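Local atomic coordinates of tRNA (guanine-N(1)-)-methyltransferase (Corynebacterium diphtheriae, PDB entry 7KFF), a protein that catalyses methyl transfer from S-adenosylmethionine to N1 of guanine 37 in tRNA, as a dimeric SPOUT-family enzyme with a trefoil-knotted cofactor site. Residues A[162-170]-A[197-206]; A[264-275]-A[290-299]. All blocks are in the same frame, centred on the assembly; numbering follows the deposited sequence.

Contact 1. Residues A[162-170]-A[197-206]. With SAH (S-adenosyl-L-homocysteine), chain C.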
loop_
_atom_site.group_PDB
_atom_site.type_symbol
_atom_site.label_atom_id
_atom_site.label_comp_id
_atom_site.label_asym_id
_atom_site.label_seq_id
_atom_site.Cartn_x
_atom_site.Cartn_y
_atom_site.Cartn_z
ATOM N N ILE A 162 0.712 4.822 -18.454
ATOM C CA ILE A 162 1.007 3.724 -17.549
ATOM C C ILE A 162 -0.109 2.695 -17.663
ATOM O O ILE A 162 -1.290 3.034 -17.532
ATOM C CB ILE A 162 1.193 4.186 -16.092
ATOM C CG1 ILE A 162 2.218 5.311 -15.984
ATOM C CG2 ILE A 162 1.609 2.982 -15.250
ATOM C CD1 ILE A 162 2.416 5.846 -14.568
ATOM N N VAL A 163 0.271 1.446 -17.906
ATOM C CA VAL A 163 -0.628 0.299 -17.913
ATOM C C VAL A 163 -0.316 -0.529 -16.678
ATOM O O VAL A 163 0.858 -0.711 -16.324
ATOM C CB VAL A 163 -0.461 -0.508 -19.217
ATOM C CG1 VAL A 163 -1.366 -1.720 -19.213
ATOM C CG2 VAL A 163 -0.747 0.390 -20.431
ATOM N N PHE A 164 -1.358 -1.019 -16.026
ATOM C CA PHE A 164 -1.248 -1.890 -14.864
ATOM C C PHE A 164 -1.849 -3.257 -15.159
ATOM O O PHE A 164 -2.989 -3.339 -15.614
ATOM C CB PHE A 164 -1.990 -1.308 -13.663
ATOM C CG PHE A 164 -1.451 -0.006 -13.160
ATOM C CD1 PHE A 164 -1.889 1.180 -13.708
ATOM C CD2 PHE A 164 -0.595 0.038 -12.075
ATOM C CE1 PHE A 164 -1.453 2.398 -13.205
ATOM C CE2 PHE A 164 -0.162 1.247 -11.564
ATOM C CZ PHE A 164 -0.596 2.432 -12.131
ATOM N N ALA A 165 -1.102 -4.319 -14.871
ATOM C CA ALA A 165 -1.575 -5.698 -14.997
ATOM C C ALA A 165 -1.833 -6.234 -13.596
ATOM O O ALA A 165 -0.889 -6.478 -12.847
ATOM C CB ALA A 165 -0.549 -6.562 -15.725
ATOM N N CYS A 166 -3.105 -6.411 -13.234
ATOM C CA CYS A 166 -3.483 -6.793 -11.877
ATOM C C CYS A 166 -3.567 -8.298 -11.699
ATOM O O CYS A 166 -4.429 -8.950 -12.289
ATOM C CB CYS A 166 -4.823 -6.191 -11.474
ATOM S SG CYS A 166 -4.869 -4.402 -11.538
ATOM N N GLY A 167 -2.710 -8.848 -10.834
ATOM C CA GLY A 167 -2.761 -10.259 -10.545
ATOM C C GLY A 167 -3.754 -10.611 -9.450
ATOM O O GLY A 167 -4.126 -9.778 -8.617
ATOM N N ARG A 168 -4.172 -11.867 -9.481
ATOM C CA ARG A 168 -4.957 -12.523 -8.451
ATOM C C ARG A 168 -4.394 -13.940 -8.332
ATOM O O ARG A 168 -3.600 -14.378 -9.176
ATOM C CB ARG A 168 -6.435 -12.572 -8.873
ATOM C CG ARG A 168 -7.147 -11.223 -8.842
ATOM C CD ARG A 168 -7.774 -10.959 -7.506
ATOM N NE ARG A 168 -8.042 -9.551 -7.242
ATOM C CZ ARG A 168 -8.662 -9.110 -6.153
ATOM N NH1 ARG A 168 -9.193 -9.953 -5.283
ATOM N NH2 ARG A 168 -8.764 -7.817 -5.927
ATOM N N TYR A 169 -4.812 -14.653 -7.283
ATOM C CA TYR A 169 -4.462 -16.061 -7.112
ATOM C C TYR A 169 -2.952 -16.146 -6.877
ATOM O O TYR A 169 -2.423 -15.443 -6.014
ATOM C CB TYR A 169 -5.001 -16.891 -8.276
ATOM C CG TYR A 169 -6.426 -16.507 -8.628
ATOM C CD1 TYR A 169 -7.403 -16.335 -7.639
ATOM C CD2 TYR A 169 -6.779 -16.269 -9.945
ATOM C CE1 TYR A 169 -8.705 -15.966 -7.975
ATOM C CE2 TYR A 169 -8.073 -15.925 -10.291
ATOM C CZ TYR A 169 -9.026 -15.762 -9.301
ATOM O OH TYR A 169 -10.305 -15.399 -9.631
ATOM N N GLU A 170 -2.250 -17.021 -7.599
ATOM C CA GLU A 170 -0.799 -17.105 -7.428
ATOM C C GLU A 170 -0.060 -16.036 -8.215
ATOM O O GLU A 170 1.157 -15.876 -8.056
ATOM C CB GLU A 170 -0.300 -18.477 -7.870
ATOM C CG GLU A 170 -0.856 -19.623 -7.042
ATOM C CD GLU A 170 -0.591 -19.450 -5.561
ATOM O OE1 GLU A 170 -1.571 -19.355 -4.787
ATOM O OE2 GLU A 170 0.599 -19.414 -5.176
ATOM N N ILE A 197 -4.469 -9.566 -1.512
ATOM C CA ILE A 197 -5.295 -10.518 -2.261
ATOM C C ILE A 197 -5.138 -10.331 -3.769
ATOM O O ILE A 197 -5.147 -11.299 -4.544
ATOM C CB ILE A 197 -6.776 -10.392 -1.834
ATOM C CG1 ILE A 197 -6.956 -10.589 -0.328
ATOM C CG2 ILE A 197 -7.647 -11.371 -2.635
ATOM C CD1 ILE A 197 -8.277 -10.112 0.222
ATOM N N GLY A 198 -5.027 -9.086 -4.209
ATOM C CA GLY A 198 -4.931 -8.803 -5.624
ATOM C C GLY A 198 -4.137 -7.541 -5.869
ATOM O O GLY A 198 -3.884 -6.750 -4.959
ATOM N N GLY A 199 -3.767 -7.351 -7.124
ATOM C CA GLY A 199 -3.034 -6.159 -7.512
ATOM C C GLY A 199 -3.840 -4.884 -7.625
ATOM O O GLY A 199 -3.242 -3.802 -7.658
ATOM N N GLU A 200 -5.173 -4.973 -7.656
ATOM C CA GLU A 200 -6.002 -3.779 -7.836
ATOM C C GLU A 200 -5.741 -2.712 -6.770
ATOM O O GLU A 200 -5.618 -1.524 -7.092
ATOM C CB GLU A 200 -7.473 -4.167 -7.833
ATOM C CG GLU A 200 -7.911 -5.010 -9.054
ATOM C CD GLU A 200 -7.570 -6.500 -9.021
ATOM O OE1 GLU A 200 -6.995 -7.013 -8.034
ATOM O OE2 GLU A 200 -7.903 -7.159 -10.023
ATOM N N VAL A 201 -5.676 -3.113 -5.501
ATOM C CA VAL A 201 -5.455 -2.120 -4.453
ATOM C C VAL A 201 -4.080 -1.485 -4.597
ATOM O O VAL A 201 -3.903 -0.302 -4.288
ATOM C CB VAL A 201 -5.693 -2.700 -3.047
ATOM C CG1 VAL A 201 -4.587 -3.663 -2.616
ATOM C CG2 VAL A 201 -5.848 -1.589 -2.035
ATOM N N ALA A 202 -3.098 -2.243 -5.077
ATOM C CA ALA A 202 -1.778 -1.664 -5.300
ATOM C C ALA A 202 -1.805 -0.632 -6.418
ATOM O O ALA A 202 -1.060 0.350 -6.355
ATOM C CB ALA A 202 -0.788 -2.776 -5.623
ATOM N N VAL A 203 -2.676 -0.812 -7.426
ATOM C CA VAL A 203 -2.873 0.223 -8.438
ATOM C C VAL A 203 -3.374 1.507 -7.788
ATOM O O VAL A 203 -2.888 2.602 -8.080
ATOM C CB VAL A 203 -3.834 -0.263 -9.533
ATOM C CG1 VAL A 203 -4.087 0.878 -10.507
ATOM C CG2 VAL A 203 -3.253 -1.491 -10.227
ATOM N N LEU A 204 -4.361 1.392 -6.900
ATOM C CA LEU A 204 -4.870 2.589 -6.239
ATOM C C LEU A 204 -3.775 3.304 -5.447
ATOM O O LEU A 204 -3.703 4.540 -5.451
ATOM C CB LEU A 204 -6.036 2.214 -5.320
ATOM C CG LEU A 204 -7.281 1.593 -5.976
ATOM C CD1 LEU A 204 -8.305 1.275 -4.917
ATOM C CD2 LEU A 204 -7.844 2.513 -7.027
ATOM N N VAL A 205 -2.913 2.536 -4.764
ATOM C CA VAL A 205 -1.810 3.108 -3.998
ATOM C C VAL A 205 -0.861 3.861 -4.912
ATOM O O VAL A 205 -0.518 5.028 -4.669
ATOM C CB VAL A 205 -1.082 2.006 -3.218
ATOM C CG1 VAL A 205 0.248 2.517 -2.694
ATOM C CG2 VAL A 205 -1.947 1.470 -2.080
ATOM N N ILE A 206 -0.398 3.198 -5.964
ATOM C CA ILE A 206 0.581 3.804 -6.863
ATOM C C ILE A 206 -0.022 5.016 -7.564
ATOM O O ILE A 206 0.623 6.065 -7.705
ATOM C CB ILE A 206 1.109 2.749 -7.848
ATOM C CG1 ILE A 206 1.937 1.688 -7.111
ATOM C CG2 ILE A 206 1.927 3.413 -8.933
ATOM C CD1 ILE A 206 2.186 0.413 -7.915
HETATM N N SAH C . 1.758 -16.638 -3.653
HETATM C CA SAH C . 2.039 -15.238 -3.898
HETATM C CB SAH C . 0.763 -14.480 -3.608
HETATM C CG SAH C . 0.180 -13.714 -4.782
HETATM S SD SAH C . -0.956 -12.577 -4.010
HETATM C C SAH C . 3.144 -14.661 -3.030
HETATM O O SAH C . 3.036 -14.628 -1.806
HETATM O OXT SAH C . 4.156 -14.190 -3.546
HETATM C "C5'" SAH C . -1.952 -12.223 -5.451
HETATM C "C4'" SAH C . -1.619 -10.913 -6.135
HETATM O "O4'" SAH C . -1.830 -9.806 -5.260
HETATM C "C3'" SAH C . -0.185 -10.734 -6.658
HETATM O "O3'" SAH C . 0.026 -11.440 -7.827
HETATM C "C2'" SAH C . -0.127 -9.212 -6.804
HETATM O "O2'" SAH C . -0.800 -8.785 -7.963
HETATM C "C1'" SAH C . -0.923 -8.770 -5.596
HETATM N N9 SAH C . -0.074 -8.516 -4.417
HETATM C C8 SAH C . -0.022 -9.246 -3.250
HETATM N N7 SAH C . 0.819 -8.644 -2.390
HETATM C C5 SAH C . 1.326 -7.542 -3.008
HETATM C C6 SAH C . 2.229 -6.565 -2.613
HETATM N N6 SAH C . 2.845 -6.552 -1.413
HETATM N N1 SAH C . 2.525 -5.555 -3.499
HETATM C C2 SAH C . 1.924 -5.512 -4.734
HETATM N N3 SAH C . 1.027 -6.458 -5.131
HETATM C C4 SAH C . 0.750 -7.448 -4.273
HETATM O O HOH W 1 -7.232 -9.080 -11.855
HETATM O O HOH W 2 -6.214 -13.758 -4.909
#
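Gly-167 and Arg-168 meet Gly-198, Gly-199 and Glu-200 in the knotted cofactor site of the SPOUT fold, where the loop after strand 161-165 runs beside the loop leading into helix 200-211. Two kinds of polar link join them. In the backbone, Gly-199 N donates to Gly-167 O at 2.9 Å. Among side chains, Arg-168 turns NE and NH2 side-on to a single oxygen, Glu-200 OE1, with NE 2.9 Å from it; both nitrogens come from the same face of the carboxylate, whose plane stands 57° from the guanidinium. A bend at chi2 (79°) helps bring that carboxylate to the arginine, and Thr-23 OG1 bonds its other oxygen, OE2.

Apolar contact lies back toward the strand, at Phe-164 and Cys-166. Val-203 CG1 sits 3.8 Å from the centroid of the Phe-164 ring, 7° off the normal, a CH-pi contact, while Ile-206 CG2 reaches the ring's edge. The other methyl, Val-203 CG2, lies 3.6 Å from Cys-166 SG.

S-adenosyl-L-homocysteine lies against both loops. Gly-198 CA is 3.3 Å from its O4', and Gly-167 N and Gly-199 N both come close to its O2'. Glu-208 of the second subunit accepts from Ile-197 N and Gly-198 N. One water spans the loops, accepting from Tyr-169 N and donating to Ile-197 O at 2.7 Å.

Contact 2. Residues A[264-275]-A[290-299]; sequences RWRREQSLKRTW and HDQAYVEGLR
Asp-291 OD2 is gripped by two nitrogens of Arg-267, NH2 at 2.8 Å and NE at 3.0 Å, which reach it from the same face of the carboxylate, with its plane tilted from the guanidinium. The other oxygen, OD1, takes Arg-264 NH1 at 2.8 Å, with an N-H...O angle of 162°; here the two flat groups are nearly coplanar. The carboxylate thus bridges two arginines one helical turn apart, and their combined positive charge would be expected to stabilise its ionised form. Leu-271 CD1 packs against the same aspartate.

Arg-264 has a second role. Its guanidinium lies flat on the His-290 ring, centres 3.5 Å apart and planes at 12°, while NE makes a weak salt bridge to Glu-268. The bend of the arginine at chi2 helps swing its planar end across to His-290 and Asp-291 on helix 290-299.

Tyr-294 enters as a knob among Arg-264, Glu-268, Leu-271 and Lys-272. Glu-268 CB covers one face of the phenol, 3.9 Å from the ring centroid, and the glutamate carboxylate continues almost parallel to that ring. Leu-271 CB approaches Tyr-294 CD2.

At the far end, Leu-298 CB stands 3.7 Å from the centroid of the six-membered ring of Trp-275, over its face, while Leu-298 CD1 reaches across to CE3. Val-295 CG1 touches Trp-275 CD1. Helix 279-283 adds Leu-282 against Leu-271 and Trp-275.

The axes approach to 10.0 Å and cross at -49°. The contact is a helix pair with one knob-into-hole, Tyr-294, and a salt-bridge network at one end, within the C-terminal helical domain characteristic of TrmD.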
loop_
_atom_site.group_PDB
_atom_site.type_symbol
_atom_site.label_atom_id
_atom_site.label_comp_id
_atom_site.label_asym_id
_atom_site.label_seq_id
_atom_site.Cartn_x
_atom_site.Cartn_y
_atom_site.Cartn_z
ATOM N N ARG A 264 12.810 25.282 14.376
ATOM C CA ARG A 264 13.644 24.328 15.102
ATOM C C ARG A 264 12.794 23.250 15.763
ATOM O O ARG A 264 13.160 22.069 15.748
ATOM C CB ARG A 264 14.504 25.039 16.148
ATOM C CG ARG A 264 15.382 24.086 16.967
ATOM C CD ARG A 264 16.358 23.302 16.079
ATOM N NE ARG A 264 16.931 22.147 16.766
ATOM C CZ ARG A 264 17.658 21.208 16.169
ATOM N NH1 ARG A 264 17.904 21.285 14.869
ATOM N NH2 ARG A 264 18.125 20.190 16.875
ATOM N N TRP A 265 11.656 23.637 16.347
ATOM C CA TRP A 265 10.749 22.661 16.940
ATOM C C TRP A 265 10.309 21.637 15.906
ATOM O O TRP A 265 10.276 20.437 16.188
ATOM C CB TRP A 265 9.540 23.376 17.558
ATOM C CG TRP A 265 8.482 22.437 18.109
ATOM C CD1 TRP A 265 8.397 21.943 19.380
ATOM C CD2 TRP A 265 7.369 21.894 17.395
ATOM N NE1 TRP A 265 7.303 21.119 19.500
ATOM C CE2 TRP A 265 6.651 21.079 18.295
ATOM C CE3 TRP A 265 6.906 22.022 16.084
ATOM C CZ2 TRP A 265 5.502 20.388 17.925
ATOM C CZ3 TRP A 265 5.754 21.331 15.717
ATOM C CH2 TRP A 265 5.075 20.523 16.633
ATOM N N ARG A 266 9.980 22.090 14.696
ATOM C CA ARG A 266 9.537 21.156 13.669
ATOM C C ARG A 266 10.641 20.158 13.340
ATOM O O ARG A 266 10.381 18.968 13.170
ATOM C CB ARG A 266 9.115 21.898 12.401
ATOM C CG ARG A 266 7.892 22.806 12.516
ATOM C CD ARG A 266 7.318 23.041 11.129
ATOM N NE ARG A 266 6.926 24.417 10.833
ATOM C CZ ARG A 266 5.713 24.925 11.046
ATOM N NH1 ARG A 266 5.461 26.183 10.717
ATOM N NH2 ARG A 266 4.758 24.189 11.600
ATOM N N ARG A 267 11.888 20.627 13.272
ATOM C CA ARG A 267 13.005 19.725 13.003
ATOM C C ARG A 267 13.187 18.724 14.140
ATOM O O ARG A 267 13.341 17.520 13.904
ATOM C CB ARG A 267 14.278 20.532 12.786
ATOM C CG ARG A 267 15.521 19.705 12.615
ATOM C CD ARG A 267 15.703 19.305 11.195
ATOM N NE ARG A 267 16.923 18.530 11.000
ATOM C CZ ARG A 267 17.182 17.850 9.894
ATOM N NH1 ARG A 267 16.311 17.865 8.894
ATOM N NH2 ARG A 267 18.298 17.151 9.797
ATOM N N GLU A 268 13.164 19.206 15.385
ATOM C CA GLU A 268 13.268 18.297 16.524
ATOM C C GLU A 268 12.185 17.228 16.481
ATOM O O GLU A 268 12.453 16.041 16.694
ATOM C CB GLU A 268 13.194 19.082 17.829
ATOM C CG GLU A 268 14.411 19.967 18.073
ATOM C CD GLU A 268 14.250 20.872 19.298
ATOM O OE1 GLU A 268 13.130 20.949 19.861
ATOM O OE2 GLU A 268 15.234 21.510 19.688
ATOM N N GLN A 269 10.951 17.631 16.216
ATOM C CA GLN A 269 9.859 16.669 16.240
ATOM C C GLN A 269 9.989 15.648 15.122
ATOM O O GLN A 269 9.574 14.500 15.286
ATOM C CB GLN A 269 8.530 17.409 16.142
ATOM C CG GLN A 269 8.200 18.214 17.378
ATOM C CD GLN A 269 8.017 17.331 18.593
ATOM O OE1 GLN A 269 7.227 16.381 18.561
ATOM N NE2 GLN A 269 8.732 17.627 19.659
ATOM N N SER A 270 10.551 16.057 13.985
ATOM C CA SER A 270 10.840 15.116 12.910
ATOM C C SER A 270 11.951 14.149 13.307
ATOM O O SER A 270 11.830 12.931 13.093
ATOM C CB SER A 270 11.173 15.914 11.654
ATOM O OG SER A 270 11.629 15.099 10.615
ATOM N N LEU A 271 13.008 14.652 13.941
ATOM C CA LEU A 271 14.043 13.761 14.456
ATOM C C LEU A 271 13.470 12.806 15.495
ATOM O O LEU A 271 13.806 11.615 15.508
ATOM C CB LEU A 271 15.164 14.567 15.101
ATOM C CG LEU A 271 16.022 15.389 14.146
ATOM C CD1 LEU A 271 16.859 16.405 14.895
ATOM C CD2 LEU A 271 16.916 14.453 13.319
ATOM N N LYS A 272 12.600 13.314 16.376
ATOM C CA LYS A 272 12.045 12.493 17.448
ATOM C C LYS A 272 11.152 11.394 16.879
ATOM O O LYS A 272 11.265 10.227 17.274
ATOM C CB LYS A 272 11.250 13.385 18.406
ATOM C CG LYS A 272 10.563 12.665 19.543
ATOM C CD LYS A 272 9.955 13.702 20.501
ATOM C CE LYS A 272 9.235 13.069 21.679
ATOM N NZ LYS A 272 7.805 12.842 21.373
ATOM N N ARG A 273 10.263 11.743 15.941
ATOM C CA ARG A 273 9.388 10.730 15.363
ATOM C C ARG A 273 10.221 9.685 14.637
ATOM O O ARG A 273 9.948 8.487 14.735
ATOM C CB ARG A 273 8.367 11.363 14.416
ATOM C CG ARG A 273 7.411 10.356 13.743
ATOM C CD ARG A 273 6.485 9.663 14.732
ATOM N NE ARG A 273 5.427 10.563 15.186
ATOM C CZ ARG A 273 4.230 10.680 14.614
ATOM N NH1 ARG A 273 3.349 11.543 15.112
ATOM N NH2 ARG A 273 3.902 9.930 13.563
ATOM N N THR A 274 11.259 10.121 13.914
ATOM C CA THR A 274 12.102 9.162 13.199
ATOM C C THR A 274 12.848 8.258 14.179
ATOM O O THR A 274 12.928 7.041 13.976
ATOM C CB THR A 274 13.076 9.906 12.278
ATOM O OG1 THR A 274 12.349 10.796 11.417
ATOM C CG2 THR A 274 13.886 8.918 11.438
ATOM N N TRP A 275 13.389 8.835 15.250
ATOM C CA TRP A 275 14.046 8.028 16.265
ATOM C C TRP A 275 13.086 7.023 16.890
ATOM O O TRP A 275 13.454 5.866 17.110
ATOM C CB TRP A 275 14.623 8.939 17.342
ATOM C CG TRP A 275 15.243 8.196 18.469
ATOM C CD1 TRP A 275 16.458 7.582 18.482
ATOM C CD2 TRP A 275 14.665 7.969 19.755
ATOM N NE1 TRP A 275 16.681 6.999 19.705
ATOM C CE2 TRP A 275 15.593 7.218 20.504
ATOM C CE3 TRP A 275 13.457 8.332 20.349
ATOM C CZ2 TRP A 275 15.347 6.825 21.813
ATOM C CZ3 TRP A 275 13.215 7.939 21.653
ATOM C CH2 TRP A 275 14.153 7.191 22.368
ATOM N N HIS A 290 23.784 19.904 16.288
ATOM C CA HIS A 290 22.478 20.252 16.841
ATOM C C HIS A 290 21.561 19.038 16.831
ATOM O O HIS A 290 20.932 18.701 17.845
ATOM C CB HIS A 290 21.875 21.411 16.043
ATOM C CG HIS A 290 20.989 22.310 16.847
ATOM N ND1 HIS A 290 20.527 23.517 16.364
ATOM C CD2 HIS A 290 20.467 22.178 18.090
ATOM C CE1 HIS A 290 19.764 24.091 17.277
ATOM N NE2 HIS A 290 19.710 23.299 18.334
ATOM N N ASP A 291 21.486 18.353 15.690
ATOM C CA ASP A 291 20.571 17.227 15.560
ATOM C C ASP A 291 21.083 16.012 16.317
ATOM O O ASP A 291 20.301 15.291 16.940
ATOM C CB ASP A 291 20.390 16.883 14.085
ATOM C CG ASP A 291 19.682 17.987 13.301
ATOM O OD1 ASP A 291 19.121 18.915 13.917
ATOM O OD2 ASP A 291 19.691 17.915 12.062
ATOM N N GLN A 292 22.395 15.769 16.270
ATOM C CA GLN A 292 22.953 14.615 16.965
ATOM C C GLN A 292 22.803 14.766 18.471
ATOM O O GLN A 292 22.427 13.809 19.163
ATOM C CB GLN A 292 24.418 14.442 16.567
ATOM C CG GLN A 292 25.099 13.229 17.182
ATOM C CD GLN A 292 24.526 11.923 16.686
ATOM O OE1 GLN A 292 24.145 11.792 15.534
ATOM N NE2 GLN A 292 24.460 10.946 17.570
ATOM N N ALA A 293 23.048 15.965 18.993
ATOM C CA ALA A 293 22.871 16.189 20.422
ATOM C C ALA A 293 21.418 16.014 20.837
ATOM O O ALA A 293 21.132 15.470 21.910
ATOM C CB ALA A 293 23.375 17.576 20.799
ATOM N N TYR A 294 20.479 16.453 19.994
ATOM C CA TYR A 294 19.070 16.282 20.317
ATOM C C TYR A 294 18.718 14.802 20.394
ATOM O O TYR A 294 18.045 14.349 21.329
ATOM C CB TYR A 294 18.208 16.983 19.268
ATOM C CG TYR A 294 16.742 16.790 19.538
ATOM C CD1 TYR A 294 16.102 17.516 20.534
ATOM C CD2 TYR A 294 16.003 15.865 18.817
ATOM C CE1 TYR A 294 14.762 17.331 20.797
ATOM C CE2 TYR A 294 14.671 15.671 19.074
ATOM C CZ TYR A 294 14.051 16.407 20.058
ATOM O OH TYR A 294 12.713 16.213 20.309
ATOM N N VAL A 295 19.164 14.026 19.404
ATOM C CA VAL A 295 18.853 12.600 19.389
ATOM C C VAL A 295 19.506 11.882 20.567
ATOM O O VAL A 295 18.904 10.987 21.174
ATOM C CB VAL A 295 19.237 11.987 18.032
ATOM C CG1 VAL A 295 19.110 10.482 18.079
ATOM C CG2 VAL A 295 18.346 12.565 16.946
ATOM N N GLU A 296 20.734 12.264 20.920
ATOM C CA GLU A 296 21.368 11.673 22.095
ATOM C C GLU A 296 20.576 11.964 23.362
ATOM O O GLU A 296 20.559 11.141 24.285
ATOM C CB GLU A 296 22.805 12.186 22.228
ATOM C CG GLU A 296 23.782 11.525 21.262
ATOM C CD GLU A 296 25.120 12.246 21.172
ATOM O OE1 GLU A 296 25.305 13.275 21.863
ATOM O OE2 GLU A 296 25.984 11.782 20.398
ATOM N N GLY A 297 19.914 13.120 23.428
ATOM C CA GLY A 297 19.054 13.407 24.563
ATOM C C GLY A 297 17.852 12.491 24.632
ATOM O O GLY A 297 17.367 12.179 25.725
ATOM N N LEU A 298 17.361 12.043 23.479
ATOM C CA LEU A 298 16.280 11.063 23.470
ATOM C C LEU A 298 16.765 9.719 23.996
ATOM O O LEU A 298 16.054 9.045 24.748
ATOM C CB LEU A 298 15.746 10.890 22.048
ATOM C CG LEU A 298 15.268 12.148 21.337
ATOM C CD1 LEU A 298 14.875 11.830 19.888
ATOM C CD2 LEU A 298 14.113 12.784 22.085
ATOM N N ARG A 299 17.971 9.309 23.594
ATOM C CA ARG A 299 18.503 8.017 24.013
ATOM C C ARG A 299 18.767 7.971 25.512
ATOM O O ARG A 299 18.685 6.897 26.119
ATOM C CB ARG A 299 19.772 7.705 23.215
ATOM C CG ARG A 299 19.511 7.467 21.730
ATOM C CD ARG A 299 20.782 7.528 20.884
ATOM N NE ARG A 299 20.495 7.304 19.465
ATOM C CZ ARG A 299 21.343 7.556 18.471
ATOM N NH1 ARG A 299 22.546 8.054 18.724
ATOM N NH2 ARG A 299 20.981 7.317 17.216
#

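How the contacts relate
Contact 1 is almost wholly buried beside the parallel sheet of the SPOUT domain, whereas contact 2 lies toward the periphery of the chain and is partly buried. They share no helix or strand: a strand and loop meet a loop and helix in the first, two helices in the second, and their centres are about 38 Å apart. Both contain an arginine-carboxylate salt bridge. In contact 1 it accompanies glycine backbones that lie against the ligand; in contact 2 a wider ionic network borders aromatic and aliphatic packing. Each contact also borders the second subunit, through Ile-197 and Gly-198 in 197-206 and through Arg-273 in 264-275.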